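Local atomic coordinates of lyase/mutase (Burkholderia cenocepacia, PDB entry 4LSB), a protein that is a lyase/mutase-type protein with a TIM-barrel fold and holds a magnesium ion. Residues T162-N167 / V192-G197; P214-M219 / R238-G243; A43-M48 / N279-A284; P35-A40 / E52-T57; R17-F22 / L155-T160. One frame throughout, in Å; residues are numbered along the deposited sequence.

Contact 1 (T162-N167 / V192-G197); sequences TARCEN and VLYAPG
Ala163 and Leu193 lie abreast on parallel strands 160-164 and 192-194, which helix 175-187 links into one beta-alpha-beta unit of the TIM barrel. Backbone bonds set the register: Ala163 N donates to Val192 O at 3.0 Å, Tyr194 N to Ala163 O, and Cys165 N to Tyr194 O. Past the strand ends water 1 continues the pairing, donating to both Cys165 O and Pro196 O.

Apolar contacts differ on the two faces. Toward helix 175-187, Ala163 CB meets Leu193 CD1 at 4.0 Å, and the small alanine leaves room for Tyr185. On the other face Thr162 CG2 lies at the edge of the Tyr194 ring, while Arg164 runs beside that ring with CG 3.4 Å from Tyr194 CD2; the guanidinium and ring planes are 50° apart. Thr162 OG1 bonds to Arg238.

A salt bridge inside segment 162-167 backs the contact, with the magnesium about 6 Å from the Arg164 side chain. A bend at chi3 (59°) turns the guanidinium side-on to Glu166, with Arg164 NH2 2.8 Å from Glu166 OE1. Glu166 OE2 receives Arg164 NE at 2.7 Å, from 35° above the carboxylate plane. Pro196 approaches obliquely from the other side of that plane, its CG 3.3 Å from Glu166 OE2.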
# COMPACT_ATOMS: atom_id res chain seq x y z
N THR B 162 17.43 -17.76 -7.29
CA THR B 162 18.36 -16.64 -7.40
C THR B 162 19.28 -16.64 -6.18
O THR B 162 18.81 -16.59 -5.05
CB THR B 162 17.62 -15.30 -7.52
OG1 THR B 162 16.76 -15.29 -8.65
CG2 THR B 162 18.61 -14.15 -7.68
N ALA B 163 20.60 -16.71 -6.41
CA ALA B 163 21.57 -16.62 -5.37
C ALA B 163 22.10 -15.18 -5.36
O ALA B 163 22.50 -14.65 -6.41
CB ALA B 163 22.71 -17.60 -5.62
N ARG B 164 21.98 -14.54 -4.20
CA ARG B 164 22.45 -13.16 -3.98
C ARG B 164 23.77 -13.06 -3.22
O ARG B 164 24.01 -13.73 -2.20
CB ARG B 164 21.38 -12.35 -3.23
CG ARG B 164 20.27 -11.82 -4.12
CD ARG B 164 19.12 -11.13 -3.40
NE ARG B 164 19.57 -9.99 -2.62
CZ ARG B 164 18.78 -9.04 -2.17
NH1 ARG B 164 17.48 -9.03 -2.43
NH2 ARG B 164 19.29 -8.07 -1.46
N CYS B 165 24.63 -12.20 -3.72
CA CYS B 165 25.85 -11.81 -3.01
C CYS B 165 25.72 -10.34 -2.60
O CYS B 165 25.54 -9.44 -3.45
CB CYS B 165 27.10 -12.04 -3.84
SG CYS B 165 28.55 -11.36 -3.00
N GLU B 166 25.79 -10.11 -1.30
CA GLU B 166 25.41 -8.83 -0.75
C GLU B 166 26.59 -7.89 -0.48
O GLU B 166 26.42 -6.85 0.14
CB GLU B 166 24.60 -9.03 0.52
CG GLU B 166 23.38 -9.88 0.32
CD GLU B 166 22.35 -9.23 -0.58
OE1 GLU B 166 21.75 -8.22 -0.16
OE2 GLU B 166 22.11 -9.73 -1.71
N ASN B 167 27.77 -8.29 -0.94
CA ASN B 167 29.02 -7.57 -0.72
C ASN B 167 28.91 -6.07 -0.83
O ASN B 167 29.34 -5.34 0.09
CB ASN B 167 30.07 -8.05 -1.68
CG ASN B 167 30.87 -9.22 -1.15
OD1 ASN B 167 30.77 -9.58 0.02
ND2 ASN B 167 31.66 -9.81 -2.01
N VAL B 192 19.91 -18.19 -11.24
CA VAL B 192 20.03 -16.77 -11.55
C VAL B 192 20.94 -16.18 -10.51
O VAL B 192 20.92 -16.62 -9.36
CB VAL B 192 18.69 -16.04 -11.52
CG1 VAL B 192 18.87 -14.57 -11.88
CG2 VAL B 192 17.68 -16.70 -12.43
N LEU B 193 21.84 -15.30 -10.93
CA LEU B 193 22.83 -14.73 -10.02
C LEU B 193 22.60 -13.22 -9.88
O LEU B 193 22.28 -12.54 -10.82
CB LEU B 193 24.27 -14.98 -10.49
CG LEU B 193 24.78 -16.42 -10.47
CD1 LEU B 193 24.61 -17.08 -9.11
CD2 LEU B 193 24.09 -17.20 -11.58
N TYR B 194 22.79 -12.69 -8.68
CA TYR B 194 22.41 -11.28 -8.43
C TYR B 194 23.32 -10.67 -7.35
O TYR B 194 23.39 -11.19 -6.24
CB TYR B 194 20.95 -11.25 -8.02
CG TYR B 194 20.28 -9.95 -7.49
CD1 TYR B 194 20.76 -8.67 -7.74
CD2 TYR B 194 19.10 -10.04 -6.78
CE1 TYR B 194 20.11 -7.54 -7.26
CE2 TYR B 194 18.45 -8.94 -6.30
CZ TYR B 194 18.97 -7.69 -6.55
OH TYR B 194 18.25 -6.62 -6.04
N ALA B 195 24.01 -9.57 -7.72
CA ALA B 195 24.81 -8.77 -6.76
C ALA B 195 24.26 -7.34 -6.62
O ALA B 195 24.61 -6.48 -7.39
CB ALA B 195 26.25 -8.71 -7.23
N PRO B 196 23.38 -7.09 -5.65
CA PRO B 196 22.80 -5.77 -5.56
C PRO B 196 23.87 -4.74 -5.18
O PRO B 196 24.81 -5.06 -4.45
CB PRO B 196 21.72 -5.91 -4.50
CG PRO B 196 22.08 -7.13 -3.74
CD PRO B 196 22.82 -8.01 -4.64
N GLY B 197 23.75 -3.54 -5.73
CA GLY B 197 24.83 -2.54 -5.50
C GLY B 197 25.85 -2.34 -6.59
O GLY B 197 26.45 -1.28 -6.66
O HOH W 1 26.62 -7.01 -3.86

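Contact 2 (P214-M219 / R238-G243); sequences PVNVVM and RVSVGG
Asn216 reaches two residues of the adjoining strand at once. Its OD1 accepts from Arg238 NE at 2.9 Å, at the edge of the guanidinium, and its ND2 donates to Ser240 OG at 3.1 Å, an almost straight bond (171°) in the amide plane. An amide suits this place because it offers an acceptor to the arginine and a donor to the serine, and the two bonds together settle its flip. With CG anti to the backbone N (chi1 177°), the amide lies across Arg238, the two flat groups 66° apart. Water 2 adds a further link, donating to Asn216 OD1 at 2.8 Å and accepting from Arg238 NH2. Val218 CB packs on Ser240 OG at 3.6 Å.

The face of Val217 and Val239 is apolar, and just past the strand Met219 CG touches Val239 CG1 at 4.0 Å. Leu231 of helix 228-233 and Phe266 of the second subunit also pack on both side chains. Between the two faces a parallel backbone ladder, from Arg238 N to Val215 O up to Met219 N to Ser240 O, joins the ends of a beta-alpha-beta unit.

Farther out, the buried guanidinium pairs through Arg238 NH2 with Thr162 OG1 and through NH1 with His26 NE2. Since His26 ND1 is bonded to Phe22 O, NE2 is probably the unprotonated nitrogen, which would suit a neutral imidazole beside the positive charge.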
# COMPACT_ATOMS: atom_id res chain seq x y z
N PRO B 214 22.06 -16.70 -16.23
CA PRO B 214 21.33 -15.44 -16.11
C PRO B 214 21.74 -14.60 -14.91
O PRO B 214 21.85 -15.10 -13.79
CB PRO B 214 19.90 -15.90 -15.95
CG PRO B 214 19.83 -17.17 -16.77
CD PRO B 214 21.13 -17.84 -16.40
N VAL B 215 21.81 -13.30 -15.13
CA VAL B 215 22.10 -12.33 -14.06
C VAL B 215 20.94 -11.36 -13.91
O VAL B 215 20.38 -10.89 -14.92
CB VAL B 215 23.44 -11.61 -14.33
CG1 VAL B 215 23.65 -10.40 -13.42
CG2 VAL B 215 24.59 -12.60 -14.21
N ASN B 216 20.55 -11.08 -12.65
CA ASN B 216 19.56 -10.04 -12.35
C ASN B 216 20.35 -8.84 -11.88
O ASN B 216 21.29 -8.98 -11.09
CB ASN B 216 18.65 -10.53 -11.20
CG ASN B 216 17.62 -9.50 -10.76
OD1 ASN B 216 16.48 -9.61 -11.13
ND2 ASN B 216 18.00 -8.55 -9.89
N VAL B 217 19.95 -7.66 -12.35
CA VAL B 217 20.49 -6.39 -11.88
C VAL B 217 19.30 -5.56 -11.35
O VAL B 217 18.22 -5.58 -11.96
CB VAL B 217 21.15 -5.62 -13.04
CG1 VAL B 217 21.37 -4.17 -12.68
CG2 VAL B 217 22.46 -6.33 -13.40
N VAL B 218 19.50 -4.92 -10.21
CA VAL B 218 18.45 -4.06 -9.63
C VAL B 218 18.76 -2.62 -10.00
O VAL B 218 19.91 -2.21 -10.00
CB VAL B 218 18.30 -4.20 -8.10
CG1 VAL B 218 19.56 -3.81 -7.36
CG2 VAL B 218 17.12 -3.37 -7.62
N MET B 219 17.72 -1.88 -10.35
CA MET B 219 17.82 -0.52 -10.68
C MET B 219 17.07 0.32 -9.63
O MET B 219 15.97 -0.07 -9.20
CB MET B 219 17.29 -0.24 -12.08
CG MET B 219 18.32 -0.56 -13.13
SD MET B 219 19.63 0.68 -13.15
CE MET B 219 21.08 -0.36 -13.06
N ARG B 238 17.74 -10.17 -16.43
CA ARG B 238 16.59 -9.77 -15.60
C ARG B 238 16.89 -8.49 -14.87
O ARG B 238 17.95 -8.32 -14.31
CB ARG B 238 16.25 -10.85 -14.58
CG ARG B 238 14.82 -10.78 -14.06
CD ARG B 238 14.49 -12.06 -13.29
NE ARG B 238 15.09 -12.05 -11.97
CZ ARG B 238 15.27 -13.08 -11.15
NH1 ARG B 238 14.93 -14.29 -11.45
NH2 ARG B 238 15.75 -12.87 -9.94
N VAL B 239 15.91 -7.59 -14.83
CA VAL B 239 16.09 -6.36 -14.14
C VAL B 239 14.92 -6.16 -13.18
O VAL B 239 13.75 -6.17 -13.56
CB VAL B 239 16.12 -5.18 -15.13
CG1 VAL B 239 16.41 -3.89 -14.38
CG2 VAL B 239 17.17 -5.41 -16.20
N SER B 240 15.26 -5.99 -11.92
CA SER B 240 14.29 -5.77 -10.85
C SER B 240 14.44 -4.34 -10.26
O SER B 240 15.38 -3.57 -10.60
CB SER B 240 14.53 -6.85 -9.76
OG SER B 240 15.79 -6.61 -9.07
N VAL B 241 13.53 -3.98 -9.34
CA VAL B 241 13.56 -2.66 -8.75
C VAL B 241 13.49 -2.58 -7.20
O VAL B 241 13.41 -1.49 -6.65
CB VAL B 241 12.47 -1.73 -9.34
CG1 VAL B 241 12.63 -1.59 -10.85
CG2 VAL B 241 11.08 -2.18 -8.95
N GLY B 242 13.56 -3.72 -6.52
CA GLY B 242 13.54 -3.75 -5.07
C GLY B 242 12.36 -2.91 -4.56
O GLY B 242 11.23 -3.07 -5.05
N GLY B 243 12.64 -2.07 -3.57
CA GLY B 243 11.56 -1.22 -2.97
C GLY B 243 11.27 0.07 -3.72
O GLY B 243 10.57 0.92 -3.18
O HOH W 2 14.94 -10.22 -8.88

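Contact 3 (A43-M48 / N279-A284); sequences ARLLAM and NRWFAA
Arg44 NH1 donates to Phe282 O at 2.9 Å and also bonds to Gly66 O of the second subunit. Its neighbour Arg44 NH2 reaches Ala284 O at 3.0 Å, approaching from 45° above that carbonyl plane, so the guanidinium meets two backbone oxygens at the C-terminal end of helix 275-283. Arginine suits this spot: carbonyls at a helix end lack the partners of the next turn, and the helix dipole would probably favour a positive charge there. The chain bends at chi3 to bring the group round, Asn287 OD1 holds Arg44 NE, and Phe282 CD1 lies 3.9 Å above one guanidinium face, toward the rim, which helps to keep the group in place.

Below this polar layer the contact is hydrophobic. The forked Leu45 offers CD2 to both aromatic rings, 3.7 Å from Phe282 CE1 and 3.8 Å from Trp281 CE3, crossing each side chain at about a right angle. Met48, a long, unbranched and flexible thioether extended beyond CG, can cross the wide gap between the helices: its CE is 3.5 Å from Trp281 O and sits at the edge of the Phe282 ring. Met48 SD stands obliquely to Trp281, 5.2 Å from the centroid of the five-membered ring, in a Met-aromatic contact.

Leu254 of the second subunit packs on Trp281. The axes of the two short helical segments are 11.2 Å apart and 88° to each other. The arrangement is a near-perpendicular packing of the C-terminal helix on an outer helix of the TIM barrel, at the subunit interface.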
# COMPACT_ATOMS: atom_id res chain seq x y z
N ALA B 43 0.07 -5.63 -7.23
CA ALA B 43 0.27 -6.83 -7.98
C ALA B 43 -0.68 -6.91 -9.13
O ALA B 43 -0.26 -7.15 -10.27
CB ALA B 43 0.17 -8.04 -7.10
N ARG B 44 -1.97 -6.67 -8.86
CA ARG B 44 -2.99 -6.56 -9.90
C ARG B 44 -2.65 -5.57 -11.02
O ARG B 44 -2.73 -5.94 -12.22
CB ARG B 44 -4.37 -6.21 -9.30
CG ARG B 44 -4.99 -7.37 -8.54
CD ARG B 44 -6.49 -7.23 -8.40
NE ARG B 44 -7.16 -7.53 -9.66
CZ ARG B 44 -8.47 -7.39 -9.87
NH1 ARG B 44 -9.28 -7.05 -8.91
NH2 ARG B 44 -8.96 -7.69 -11.06
N LEU B 45 -2.22 -4.37 -10.61
CA LEU B 45 -1.96 -3.30 -11.56
C LEU B 45 -0.76 -3.64 -12.43
O LEU B 45 -0.76 -3.38 -13.62
CB LEU B 45 -1.71 -2.00 -10.86
CG LEU B 45 -2.98 -1.45 -10.16
CD1 LEU B 45 -2.60 -0.30 -9.25
CD2 LEU B 45 -4.05 -1.02 -11.19
N LEU B 46 0.27 -4.25 -11.86
CA LEU B 46 1.39 -4.68 -12.70
C LEU B 46 1.02 -5.77 -13.71
O LEU B 46 1.53 -5.78 -14.84
CB LEU B 46 2.60 -5.11 -11.84
CG LEU B 46 3.21 -4.00 -10.94
CD1 LEU B 46 4.12 -4.60 -9.91
CD2 LEU B 46 3.95 -2.89 -11.75
N ALA B 47 0.13 -6.69 -13.36
CA ALA B 47 -0.31 -7.67 -14.35
C ALA B 47 -1.09 -6.99 -15.47
O ALA B 47 -0.90 -7.25 -16.65
CB ALA B 47 -1.16 -8.74 -13.71
N MET B 48 -1.98 -6.11 -15.07
CA MET B 48 -2.78 -5.36 -16.02
C MET B 48 -1.89 -4.52 -16.92
O MET B 48 -2.23 -4.33 -18.09
CB MET B 48 -3.80 -4.48 -15.32
CG MET B 48 -4.91 -5.22 -14.61
SD MET B 48 -5.82 -4.04 -13.58
CE MET B 48 -7.01 -5.19 -12.87
N ASN B 279 -11.84 1.62 -9.75
CA ASN B 279 -12.99 0.78 -9.44
C ASN B 279 -13.44 -0.11 -10.59
O ASN B 279 -13.84 -1.24 -10.34
CB ASN B 279 -14.18 1.58 -8.91
CG ASN B 279 -13.94 2.03 -7.49
OD1 ASN B 279 -13.60 1.25 -6.63
ND2 ASN B 279 -14.13 3.31 -7.25
N ARG B 280 -13.36 0.39 -11.81
CA ARG B 280 -13.68 -0.42 -13.00
C ARG B 280 -12.66 -1.54 -13.16
O ARG B 280 -13.02 -2.71 -13.26
CB ARG B 280 -13.73 0.45 -14.28
CG ARG B 280 -14.04 -0.36 -15.57
CD ARG B 280 -14.14 0.50 -16.84
NE ARG B 280 -12.87 1.14 -17.21
CZ ARG B 280 -12.54 2.43 -17.03
NH1 ARG B 280 -13.38 3.34 -16.49
NH2 ARG B 280 -11.32 2.84 -17.42
N TRP B 281 -11.38 -1.19 -13.17
CA TRP B 281 -10.34 -2.21 -13.30
C TRP B 281 -10.44 -3.32 -12.21
O TRP B 281 -10.40 -4.49 -12.53
CB TRP B 281 -8.96 -1.64 -13.25
CG TRP B 281 -8.66 -0.55 -14.15
CD1 TRP B 281 -9.15 -0.35 -15.40
CD2 TRP B 281 -7.74 0.49 -13.91
NE1 TRP B 281 -8.61 0.79 -15.94
CE2 TRP B 281 -7.74 1.33 -15.03
CE3 TRP B 281 -6.92 0.82 -12.82
CZ2 TRP B 281 -6.96 2.45 -15.12
CZ3 TRP B 281 -6.15 1.95 -12.91
CH2 TRP B 281 -6.16 2.75 -14.04
N PHE B 282 -10.58 -2.94 -10.94
CA PHE B 282 -10.60 -3.95 -9.88
C PHE B 282 -11.89 -4.73 -9.79
O PHE B 282 -11.91 -5.78 -9.17
CB PHE B 282 -10.23 -3.33 -8.52
CG PHE B 282 -8.75 -2.98 -8.36
CD1 PHE B 282 -7.81 -3.29 -9.36
CD2 PHE B 282 -8.28 -2.40 -7.22
CE1 PHE B 282 -6.46 -2.99 -9.20
CE2 PHE B 282 -6.92 -2.11 -7.06
CZ PHE B 282 -6.02 -2.40 -8.04
N ALA B 283 -12.97 -4.21 -10.39
CA ALA B 283 -14.21 -4.97 -10.57
C ALA B 283 -14.05 -6.17 -11.51
O ALA B 283 -14.78 -7.16 -11.39
CB ALA B 283 -15.33 -4.04 -11.07
N ALA B 284 -13.09 -6.15 -12.41
CA ALA B 284 -12.89 -7.28 -13.31
C ALA B 284 -12.43 -8.53 -12.55
O ALA B 284 -11.78 -8.44 -11.54
CB ALA B 284 -11.88 -6.91 -14.38

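Contact 4 (P35-A40 / E52-T57); sequences PNPWDA and EALATT
Asn36 and Ala55 meet where the loop leaving strand 32-34 runs beside strand 54-55, the seam between the first and second strands of the TIM barrel. Ala55 N donates to Pro35 O at 2.9 Å. Pro35 and Pro37 lack an N-H, and Pro37 instead turns its CD to within 3.4 Å of Ala55 O, which Asn36 CA also approaches at 3.1 Å. Pro35 CG and Leu54 CD2 add an apolar touch at 4.1 Å.

The Asn36 amide works in two directions. Its ND2 donates to Thr56 O at 3.2 Å; the oxygen lies in the amide plane, yet the nitrogen stands 62° out of the carbonyl plane. Its OD1 accepts from Val241 N, tying the loop to a third part of the barrel.

Thr57 suits its position with a methyl and a hydroxyl. CG2 packs 3.5 Å from Pro37 O, while chi1 of 164° swings OG1 anti to the backbone N, where it N-caps the next helix by bonding to Gly60 N. Water 3 joins the backbones, donating to Pro37 O and accepting from Thr57 N at 2.8 Å. Since the magnesium ligand Ser58 follows directly, the arrangement belongs to the C-terminal mouth of a TIM barrel, the usual place of its active site.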
# COMPACT_ATOMS: atom_id res chain seq x y z
N PRO B 35 9.00 -6.52 -11.95
CA PRO B 35 8.72 -5.44 -11.01
C PRO B 35 8.28 -5.96 -9.67
O PRO B 35 7.93 -7.15 -9.53
CB PRO B 35 7.60 -4.69 -11.71
CG PRO B 35 6.83 -5.77 -12.36
CD PRO B 35 7.86 -6.74 -12.86
N ASN B 36 8.28 -5.07 -8.68
CA ASN B 36 8.12 -5.42 -7.28
C ASN B 36 6.90 -4.70 -6.61
O ASN B 36 7.05 -3.67 -6.01
CB ASN B 36 9.37 -5.07 -6.46
CG ASN B 36 10.67 -5.70 -6.99
OD1 ASN B 36 11.24 -5.24 -7.99
ND2 ASN B 36 11.14 -6.76 -6.33
N PRO B 37 5.73 -5.28 -6.71
CA PRO B 37 4.60 -4.86 -5.89
C PRO B 37 4.78 -5.23 -4.45
O PRO B 37 5.64 -6.05 -4.14
CB PRO B 37 3.46 -5.66 -6.49
CG PRO B 37 4.11 -6.91 -6.81
CD PRO B 37 5.48 -6.61 -7.28
N TRP B 38 4.01 -4.57 -3.55
CA TRP B 38 4.08 -4.80 -2.11
C TRP B 38 2.70 -5.06 -1.48
O TRP B 38 2.61 -5.25 -0.28
CB TRP B 38 4.78 -3.61 -1.37
CG TRP B 38 4.02 -2.34 -1.51
CD1 TRP B 38 3.08 -1.83 -0.65
CD2 TRP B 38 4.05 -1.45 -2.62
NE1 TRP B 38 2.57 -0.66 -1.14
CE2 TRP B 38 3.18 -0.39 -2.34
CE3 TRP B 38 4.84 -1.38 -3.78
CZ2 TRP B 38 3.00 0.69 -3.22
CZ3 TRP B 38 4.61 -0.32 -4.67
CH2 TRP B 38 3.74 0.68 -4.37
N ASP B 39 1.66 -5.10 -2.30
CA ASP B 39 0.34 -5.48 -1.86
C ASP B 39 -0.48 -6.06 -3.02
O ASP B 39 -0.02 -6.13 -4.17
CB ASP B 39 -0.35 -4.30 -1.12
CG ASP B 39 -0.63 -3.11 -2.00
OD1 ASP B 39 -0.56 -3.21 -3.25
OD2 ASP B 39 -0.88 -2.03 -1.37
N ALA B 40 -1.69 -6.48 -2.72
CA ALA B 40 -2.52 -7.12 -3.75
C ALA B 40 -2.84 -6.17 -4.90
O ALA B 40 -2.87 -6.61 -6.06
CB ALA B 40 -3.80 -7.70 -3.15
N GLU B 52 5.22 -9.79 -16.94
CA GLU B 52 5.09 -11.25 -17.09
C GLU B 52 5.47 -12.06 -15.84
O GLU B 52 5.29 -13.28 -15.81
CB GLU B 52 5.92 -11.72 -18.27
CG GLU B 52 5.26 -11.39 -19.61
CD GLU B 52 6.18 -11.70 -20.76
OE1 GLU B 52 6.09 -12.82 -21.29
OE2 GLU B 52 7.02 -10.88 -21.13
N ALA B 53 5.96 -11.36 -14.84
CA ALA B 53 6.32 -11.97 -13.56
C ALA B 53 6.34 -10.88 -12.56
O ALA B 53 6.43 -9.71 -12.93
CB ALA B 53 7.69 -12.58 -13.68
N LEU B 54 6.29 -11.25 -11.29
CA LEU B 54 6.42 -10.27 -10.18
C LEU B 54 7.45 -10.78 -9.18
O LEU B 54 7.63 -11.99 -9.06
CB LEU B 54 5.04 -10.09 -9.48
CG LEU B 54 3.87 -9.75 -10.39
CD1 LEU B 54 2.57 -9.81 -9.62
CD2 LEU B 54 4.04 -8.40 -11.00
N ALA B 55 8.09 -9.86 -8.45
CA ALA B 55 8.97 -10.21 -7.38
C ALA B 55 8.54 -9.49 -6.11
O ALA B 55 8.22 -8.28 -6.11
CB ALA B 55 10.41 -9.85 -7.71
N THR B 56 8.57 -10.19 -5.00
CA THR B 56 8.24 -9.53 -3.74
C THR B 56 9.43 -8.69 -3.34
O THR B 56 10.53 -8.80 -3.93
CB THR B 56 7.86 -10.53 -2.66
OG1 THR B 56 8.97 -11.33 -2.35
CG2 THR B 56 6.70 -11.42 -3.09
N THR B 57 9.19 -7.75 -2.43
CA THR B 57 10.21 -6.82 -1.95
C THR B 57 10.05 -6.76 -0.44
O THR B 57 9.06 -6.29 0.07
CB THR B 57 10.08 -5.40 -2.58
OG1 THR B 57 10.82 -4.45 -1.83
CG2 THR B 57 8.63 -4.94 -2.68
O HOH W 3 6.50 -7.51 -1.89

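Contact 5 (R17-F22 / L155-T160); sequences RHAEAF and LPFPFT
Ala19 supplies the tight part of this contact: its CB lies 3.3 Å from Pro158 O and 3.6 Å from Phe157 CD1. A methyl group is about as much as the helix can afford here, since the CA atoms of Ala19 and Pro158 are only 5.7 Å apart. Phe157, with chi1 of 50° placing CG between its backbone N and carbonyl carbon, lays its ring obliquely against that methyl. One turn on, Phe22 fills the wider gap, its CE2 3.7 Å from Thr160 CB; the two side chains cross at a slant.

No direct hydrogen bond crosses the interface. Water 4 bridges it instead, 2.9 Å from Ala19 O and 2.7 Å from Pro158 O, with Thr160 OG1 as a third neighbour, and it lies in the plane of the Phe22 ring at its edge.

The solvent side is looser. There the exposed Glu20 merely brushes Pro158, OE1 to CG 3.9 Å, and its carboxylate turns to a salt bridge with Arg23.

Helix 14-25 thus lies across the N-terminal end of the barrel: Pro158 and Thr160 lead from helix 138-153 into strand 160-164, while Ala19 touches Val120 before strand 121-125, and Phe22 touches Ala53 and Pro91, just before strands 54-55 and 92-95.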
# COMPACT_ATOMS: atom_id res chain seq x y z
N ARG B 17 2.53 -24.41 -14.49
CA ARG B 17 2.46 -23.58 -15.71
C ARG B 17 3.26 -22.30 -15.48
O ARG B 17 4.07 -21.96 -16.29
CB ARG B 17 1.03 -23.22 -16.11
N HIS B 18 3.04 -21.63 -14.35
CA HIS B 18 3.79 -20.42 -14.04
C HIS B 18 5.26 -20.68 -13.90
O HIS B 18 6.08 -19.84 -14.30
CB HIS B 18 3.29 -19.79 -12.77
CG HIS B 18 1.97 -19.15 -12.93
ND1 HIS B 18 1.22 -18.73 -11.86
CD2 HIS B 18 1.27 -18.81 -14.03
CE1 HIS B 18 0.12 -18.15 -12.29
NE2 HIS B 18 0.12 -18.19 -13.61
N ALA B 19 5.61 -21.87 -13.41
CA ALA B 19 7.03 -22.20 -13.18
C ALA B 19 7.76 -22.31 -14.49
O ALA B 19 8.90 -21.81 -14.67
CB ALA B 19 7.17 -23.50 -12.37
N GLU B 20 7.09 -22.94 -15.44
CA GLU B 20 7.68 -23.07 -16.75
C GLU B 20 7.73 -21.76 -17.50
O GLU B 20 8.73 -21.47 -18.18
CB GLU B 20 6.92 -24.09 -17.62
CG GLU B 20 7.55 -24.26 -19.00
CD GLU B 20 9.04 -24.65 -19.01
OE1 GLU B 20 9.50 -25.44 -18.15
OE2 GLU B 20 9.78 -24.13 -19.90
N ALA B 21 6.66 -21.00 -17.43
CA ALA B 21 6.66 -19.68 -18.06
C ALA B 21 7.81 -18.81 -17.49
O ALA B 21 8.53 -18.09 -18.21
CB ALA B 21 5.31 -19.03 -17.89
N PHE B 22 8.00 -18.89 -16.18
CA PHE B 22 9.02 -18.08 -15.51
C PHE B 22 10.42 -18.49 -15.95
O PHE B 22 11.25 -17.64 -16.26
CB PHE B 22 8.90 -18.18 -14.01
CG PHE B 22 9.76 -17.19 -13.28
CD1 PHE B 22 9.66 -15.83 -13.55
CD2 PHE B 22 10.64 -17.60 -12.33
CE1 PHE B 22 10.44 -14.90 -12.84
CE2 PHE B 22 11.42 -16.68 -11.62
CZ PHE B 22 11.31 -15.34 -11.89
N LEU B 155 11.29 -30.24 -6.03
CA LEU B 155 9.93 -29.83 -6.28
C LEU B 155 9.51 -30.40 -7.62
O LEU B 155 10.38 -30.66 -8.46
CB LEU B 155 9.83 -28.29 -6.35
CG LEU B 155 10.16 -27.53 -5.05
CD1 LEU B 155 10.28 -26.05 -5.32
CD2 LEU B 155 9.16 -27.81 -3.94
N PRO B 156 8.20 -30.54 -7.83
CA PRO B 156 7.71 -31.18 -9.08
C PRO B 156 7.54 -30.20 -10.27
O PRO B 156 6.81 -30.49 -11.23
CB PRO B 156 6.36 -31.75 -8.66
CG PRO B 156 5.87 -30.84 -7.60
CD PRO B 156 7.11 -30.38 -6.84
N PHE B 157 8.20 -29.07 -10.19
CA PHE B 157 8.20 -28.06 -11.27
C PHE B 157 9.51 -27.32 -11.14
O PHE B 157 10.18 -27.44 -10.11
CB PHE B 157 7.03 -27.09 -11.13
CG PHE B 157 6.89 -26.50 -9.77
CD1 PHE B 157 7.69 -25.42 -9.37
CD2 PHE B 157 5.98 -27.02 -8.89
CE1 PHE B 157 7.56 -24.89 -8.10
CE2 PHE B 157 5.85 -26.49 -7.63
CZ PHE B 157 6.65 -25.43 -7.23
N PRO B 158 9.91 -26.59 -12.19
CA PRO B 158 11.20 -25.93 -12.12
C PRO B 158 11.14 -24.68 -11.22
O PRO B 158 10.39 -23.74 -11.49
CB PRO B 158 11.50 -25.54 -13.57
CG PRO B 158 10.26 -25.74 -14.34
CD PRO B 158 9.32 -26.60 -13.54
N PHE B 159 11.91 -24.68 -10.16
CA PHE B 159 11.94 -23.54 -9.24
C PHE B 159 13.19 -22.75 -9.58
O PHE B 159 14.30 -23.32 -9.66
CB PHE B 159 11.96 -24.01 -7.79
CG PHE B 159 11.97 -22.88 -6.76
CD1 PHE B 159 13.14 -22.23 -6.42
CD2 PHE B 159 10.79 -22.51 -6.13
CE1 PHE B 159 13.13 -21.23 -5.48
CE2 PHE B 159 10.78 -21.51 -5.22
CZ PHE B 159 11.96 -20.86 -4.89
N THR B 160 13.01 -21.47 -9.88
CA THR B 160 14.12 -20.62 -10.32
C THR B 160 14.75 -19.95 -9.12
O THR B 160 14.17 -19.01 -8.53
CB THR B 160 13.68 -19.55 -11.32
OG1 THR B 160 13.19 -20.21 -12.48
CG2 THR B 160 14.86 -18.65 -11.68
O HOH W 4 10.49 -21.19 -12.33

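How the contacts relate
Contacts 1, 2 and 4 sample the parallel barrel sheet. Contacts 1 and 2, with centres 9 Å apart, are two beta-alpha-beta units whose inner strands, 192-194 and 215-218, are neighbours in the sheet, joined by probable backbone bonds; contact 4 lies about 12 Å from contact 2 between centres. Along the chain contact 4 closes first, then contact 1, then contact 2. Contact 5, at the N-terminal end of the barrel, touches all three and encloses contact 4. Contact 3, about 31 Å from contact 1 between centres, encloses contacts 1 and 2 and crosses contacts 4 and 5. Contacts 2, 3 and 4 touch the second subunit, so parts of the barrel and the C-terminal helix lie at the dimer interface.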